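Local structure of dihydroxyacetone kinase (Citrobacter freundii, 1UN8) at residues S85-V88 against D89-L92; A121-K124 against A125-L128. The protein catalyses the ATP-dependent phosphorylation of dihydroxyacetone to dihydroxyacetone phosphate, working as a homodimer with a divalent metal cation. One frame throughout, in Å; residues are numbered along the deposited sequence.

Contact 1: S85-V88 against D89-L92; sequences SPSV and DAVL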
ATOM      1  N   SER A  85     -17.018 -16.195   2.530  1.00 43.01           N
ATOM      2  CA  SER A  85     -18.128 -15.590   3.265  1.00 43.84           C
ATOM      3  C   SER A  85     -18.225 -16.041   4.722  1.00 43.42           C
ATOM      4  O   SER A  85     -17.894 -17.184   5.055  1.00 42.39           O
ATOM      5  CB  SER A  85     -19.461 -15.906   2.573  1.00 43.47           C
ATOM      6  OG  SER A  85     -19.558 -15.289   1.307  1.00 45.81           O
ATOM      7  N   PRO A  86     -18.698 -15.142   5.607  1.00 43.29           N
ATOM      8  CA  PRO A  86     -18.855 -15.447   7.034  1.00 43.65           C
ATOM      9  C   PRO A  86     -20.002 -16.455   7.136  1.00 44.14           C
ATOM     10  O   PRO A  86     -20.789 -16.586   6.199  1.00 44.41           O
ATOM     11  CB  PRO A  86     -19.245 -14.102   7.644  1.00 43.91           C
ATOM     12  CG  PRO A  86     -18.807 -13.079   6.628  1.00 44.61           C
ATOM     13  CD  PRO A  86     -19.104 -13.757   5.323  1.00 43.47           C
ATOM     14  N   SER A  87     -20.099 -17.167   8.253  1.00 44.52           N
ATOM     15  CA  SER A  87     -21.172 -18.150   8.427  1.00 44.72           C
ATOM     16  C   SER A  87     -22.489 -17.454   8.775  1.00 45.62           C
ATOM     17  O   SER A  87     -22.488 -16.313   9.236  1.00 44.77           O
ATOM     18  CB  SER A  87     -20.820 -19.117   9.551  1.00 43.74           C
ATOM     19  OG  SER A  87     -20.887 -18.456  10.803  1.00 46.51           O
ATOM     20  N   VAL A  88     -23.611 -18.139   8.549  1.00 46.47           N
ATOM     21  CA  VAL A  88     -24.921 -17.576   8.867  1.00 48.76           C
ATOM     22  C   VAL A  88     -24.953 -17.238  10.363  1.00 49.96           C
ATOM     23  O   VAL A  88     -25.394 -16.164  10.778  1.00 49.04           O
ATOM     24  CB  VAL A  88     -26.044 -18.585   8.545  1.00 49.43           C
ATOM     25  CG1 VAL A  88     -27.403 -17.992   8.888  1.00 50.53           C
ATOM     26  CG2 VAL A  88     -25.993 -18.955   7.080  1.00 50.92           C
ATOM     27  N   ASP A  89     -24.455 -18.176  11.157  1.00 51.63           N
ATOM     28  CA  ASP A  89     -24.381 -18.038  12.601  1.00 53.30           C
ATOM     29  C   ASP A  89     -23.685 -16.729  12.969  1.00 53.04           C
ATOM     30  O   ASP A  89     -24.163 -15.947  13.806  1.00 52.98           O
ATOM     31  CB  ASP A  89     -23.582 -19.206  13.161  1.00 57.91           C
ATOM     32  CG  ASP A  89     -24.151 -19.738  14.448  1.00 62.79           C
ATOM     33  OD1 ASP A  89     -24.306 -18.946  15.413  1.00 65.68           O
ATOM     34  OD2 ASP A  89     -24.445 -20.958  14.485  1.00 66.50           O
ATOM     35  N   ALA A  90     -22.543 -16.496  12.336  1.00 50.89           N
ATOM     36  CA  ALA A  90     -21.781 -15.300  12.606  1.00 49.78           C
ATOM     37  C   ALA A  90     -22.587 -14.036  12.356  1.00 49.23           C
ATOM     38  O   ALA A  90     -22.640 -13.151  13.213  1.00 51.76           O
ATOM     39  CB  ALA A  90     -20.514 -15.295  11.758  1.00 50.04           C
ATOM     40  N   VAL A  91     -23.222 -13.946  11.190  1.00 47.69           N
ATOM     41  CA  VAL A  91     -23.981 -12.754  10.854  1.00 47.06           C
ATOM     42  C   VAL A  91     -25.092 -12.515  11.860  1.00 47.17           C
ATOM     43  O   VAL A  91     -25.296 -11.389  12.317  1.00 45.66           O
ATOM     44  CB  VAL A  91     -24.584 -12.838   9.425  1.00 47.56           C
ATOM     45  CG1 VAL A  91     -25.386 -11.566   9.115  1.00 44.78           C
ATOM     46  CG2 VAL A  91     -23.474 -13.005   8.401  1.00 45.54           C
ATOM     47  N   LEU A  92     -25.804 -13.577  12.215  1.00 47.65           N
ATOM     48  CA  LEU A  92     -26.895 -13.448  13.172  1.00 49.43           C
ATOM     49  C   LEU A  92     -26.357 -12.876  14.481  1.00 50.73           C
ATOM     50  O   LEU A  92     -26.879 -11.884  15.004  1.00 50.72           O
ATOM     51  CB  LEU A  92     -27.543 -14.813  13.425  1.00 48.22           C
ATOM     52  CG  LEU A  92     -28.774 -14.801  14.338  1.00 47.71           C
ATOM     53  CD1 LEU A  92     -29.775 -13.763  13.838  1.00 46.52           C
ATOM     54  CD2 LEU A  92     -29.402 -16.196  14.377  1.00 45.64           C
TER

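Contact 2: A121-K124 against A125-L128; sequences AAEK and ARRL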
ATOM      1  N   ALA A 121     -29.503 -15.180   7.577  1.00 47.27           N
ATOM      2  CA  ALA A 121     -29.329 -14.528   8.870  1.00 49.00           C
ATOM      3  C   ALA A 121     -30.445 -13.514   9.122  1.00 48.78           C
ATOM      4  O   ALA A 121     -31.038 -13.491  10.195  1.00 49.36           O
ATOM      5  CB  ALA A 121     -27.967 -13.832   8.937  1.00 48.62           C
ATOM      6  N   ALA A 122     -30.713 -12.671   8.134  1.00 48.89           N
ATOM      7  CA  ALA A 122     -31.762 -11.671   8.252  1.00 49.55           C
ATOM      8  C   ALA A 122     -33.100 -12.360   8.536  1.00 50.86           C
ATOM      9  O   ALA A 122     -33.897 -11.888   9.353  1.00 50.59           O
ATOM     10  CB  ALA A 122     -31.853 -10.860   6.965  1.00 47.28           C
ATOM     11  N   GLU A 123     -33.331 -13.479   7.856  1.00 51.12           N
ATOM     12  CA  GLU A 123     -34.564 -14.229   8.020  1.00 52.11           C
ATOM     13  C   GLU A 123     -34.695 -14.763   9.428  1.00 53.42           C
ATOM     14  O   GLU A 123     -35.763 -14.673  10.032  1.00 55.74           O
ATOM     15  CB  GLU A 123     -34.628 -15.387   7.019  1.00 50.75           C
ATOM     16  CG  GLU A 123     -34.706 -14.914   5.587  1.00 50.46           C
ATOM     17  CD  GLU A 123     -35.912 -14.033   5.350  1.00 52.31           C
ATOM     18  OE1 GLU A 123     -35.826 -13.110   4.507  1.00 52.01           O
ATOM     19  OE2 GLU A 123     -36.953 -14.267   6.005  1.00 53.15           O
ATOM     20  N   LYS A 124     -33.615 -15.325   9.952  1.00 53.87           N
ATOM     21  CA  LYS A 124     -33.637 -15.864  11.304  1.00 53.15           C
ATOM     22  C   LYS A 124     -33.772 -14.731  12.314  1.00 53.29           C
ATOM     23  O   LYS A 124     -34.305 -14.920  13.409  1.00 54.54           O
ATOM     24  CB  LYS A 124     -32.364 -16.664  11.590  1.00 52.08           C
ATOM     25  CG  LYS A 124     -32.304 -17.993  10.881  1.00 51.79           C
ATOM     26  CD  LYS A 124     -31.185 -18.857  11.434  1.00 52.58           C
ATOM     27  CE  LYS A 124     -31.281 -20.275  10.872  1.00 55.21           C
ATOM     28  NZ  LYS A 124     -30.313 -21.202  11.523  1.00 56.91           N
ATOM     29  N   ALA A 125     -33.296 -13.552  11.934  1.00 52.19           N
ATOM     30  CA  ALA A 125     -33.355 -12.395  12.811  1.00 52.78           C
ATOM     31  C   ALA A 125     -34.786 -11.891  12.887  1.00 53.09           C
ATOM     32  O   ALA A 125     -35.282 -11.544  13.958  1.00 52.56           O
ATOM     33  CB  ALA A 125     -32.438 -11.295  12.289  1.00 51.03           C
ATOM     34  N   ARG A 126     -35.438 -11.852  11.732  1.00 53.79           N
ATOM     35  CA  ARG A 126     -36.810 -11.388  11.650  1.00 53.89           C
ATOM     36  C   ARG A 126     -37.720 -12.264  12.490  1.00 54.34           C
ATOM     37  O   ARG A 126     -38.644 -11.764  13.124  1.00 54.42           O
ATOM     38  CB  ARG A 126     -37.269 -11.366  10.191  1.00 53.05           C
ATOM     39  CG  ARG A 126     -36.716 -10.177   9.430  1.00 53.52           C
ATOM     40  CD  ARG A 126     -37.042 -10.226   7.959  1.00 52.76           C
ATOM     41  NE  ARG A 126     -36.638  -8.994   7.294  1.00 53.63           N
ATOM     42  CZ  ARG A 126     -36.488  -8.875   5.982  1.00 55.07           C
ATOM     43  NH1 ARG A 126     -36.709  -9.922   5.194  1.00 55.69           N
ATOM     44  NH2 ARG A 126     -36.113  -7.712   5.454  1.00 55.22           N
ATOM     45  N   ARG A 127     -37.459 -13.566  12.509  1.00 54.14           N
ATOM     46  CA  ARG A 127     -38.276 -14.464  13.309  1.00 55.48           C
ATOM     47  C   ARG A 127     -38.094 -14.137  14.799  1.00 56.36           C
ATOM     48  O   ARG A 127     -38.967 -14.415  15.627  1.00 57.36           O
ATOM     49  CB  ARG A 127     -37.893 -15.919  13.044  1.00 55.40           C
ATOM     50  CG  ARG A 127     -38.542 -16.893  14.006  1.00 58.25           C
ATOM     51  CD  ARG A 127     -38.239 -18.331  13.646  1.00 61.54           C
ATOM     52  NE  ARG A 127     -38.677 -19.244  14.699  1.00 65.95           N
ATOM     53  CZ  ARG A 127     -38.072 -19.372  15.879  1.00 68.82           C
ATOM     54  NH1 ARG A 127     -36.992 -18.646  16.161  1.00 70.43           N
ATOM     55  NH2 ARG A 127     -38.544 -20.220  16.782  1.00 69.81           N
ATOM     56  N   LEU A 128     -36.955 -13.537  15.131  1.00 55.19           N
ATOM     57  CA  LEU A 128     -36.663 -13.176  16.506  1.00 53.83           C
ATOM     58  C   LEU A 128     -37.136 -11.762  16.833  1.00 52.86           C
ATOM     59  O   LEU A 128     -36.788 -11.201  17.870  1.00 52.69           O
ATOM     60  CB  LEU A 128     -35.163 -13.307  16.776  1.00 54.22           C
ATOM     61  CG  LEU A 128     -34.611 -14.733  16.679  1.00 56.33           C
ATOM     62  CD1 LEU A 128     -33.073 -14.719  16.751  1.00 55.52           C
ATOM     63  CD2 LEU A 128     -35.203 -15.576  17.799  1.00 54.89           C
TER
HETATM   64  O   HOH W   1     -38.657 -12.034   5.684  1.00 43.96           O

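Contact 1: S85-V88 against D89-L92
With chi1 at 71°, Ser87 holds its OG between its own backbone N and carbonyl carbon, turned forward to the backbone of Ala90. Ala90 N donates to Ser87 OG over 3.0 Å, with an N-H...O angle of 157°: the hydroxyl accepts from an amide of the first turn, the capping bond of an N-cap serine. Ala90 CB packs against the same oxygen, 3.3 Å from Ser87 OG. Behind the cap the regular pattern starts at once: Val91 N donates to Ser87 O at 3.2 Å, and Leu92 N reaches Val88 O at 3.0 Å. In Val91, CG2 stands anti to the carbonyl carbon and beside the backbone N, which swings this methyl back over the incoming chain, 3.6 Å from Ser87 O and 4.4 Å from Pro86 CB. Pro86 CB also lies 4.5 Å from Ala90 CB, so the proline ring meets the first turn through loose apolar contacts. Pro86 touches Val78 of strand 76-80 as well, and Asp114, a substrate-binding residue, while Ser85 OG is hydrogen-bonded to Asp114 OD1. The arrangement is a serine N-cap, opening helix 88-98 beside the dihydroxyacetone site of the DhaK domain.

Contact 2: A121-K124 against A125-L128
Glu123 and Arg126, three residues apart, meet through their charged ends. Glu123 OE1 forms a salt bridge with Arg126 NH1 at 3.4 Å, the carboxylate and guanidinium planes standing 79° apart, so the two groups do not pair flat. A bend at chi2 (-58°) turns the Glu123 carboxylate forward, and the Arg126 chain, extended from CG to NE, runs back along the helix to meet it. Water 1 makes a second link, donating to Glu123 OE2 at 2.8 Å and accepting from Arg126 NH1 at 2.9 Å. Both ends have further partners: Glu123 OE1 is hydrogen-bonded to Gln463 and Tyr467 of the second subunit, and Arg126 NH2 to Val132 O. The arginine thus ties the end of helix 112-127 to strand 132-137, the next element of a beta-alpha-beta unit. Backbone bonds follow the alpha-helical i to i+4 pattern, from Ala125 N to Ala121 O at 2.9 Å, Arg126 N to Ala122 O and Arg127 N to Glu123 O. The next, Leu128 N to Lys124 O at 3.4 Å, is weak, and Leu128 N also donates to Ala125 O. Side-chain carbons make van der Waals contacts with backbone carbonyl oxygens: Arg126 CG lies 3.3 Å from Ala122 O, and Leu128 CG is equally close to Lys124 O.

Contact 1 comes earlier in the chain, at the start of helix 88-98; contact 2 follows on the last turns of helix 112-127, strand 104-109 coming between them along the chain. Their centres are 12 Å apart, and the helices pack directly: Val91 CG1 lies 3.4 Å from Ala121 CB, while Leu92 CD1 is 3.9 Å from Ala125 CB. Both helices belong to the DhaK domain and lie against its mixed sheet, contact 1 touching strand 76-80 and contact 2 strand 132-137. Contact 1 borders the substrate site. Both meet the second subunit, contact 1 through Leu92 and contact 2 through six residues, some on Ala442, Gln463 and Tyr467 of the partner's DAK2 domain.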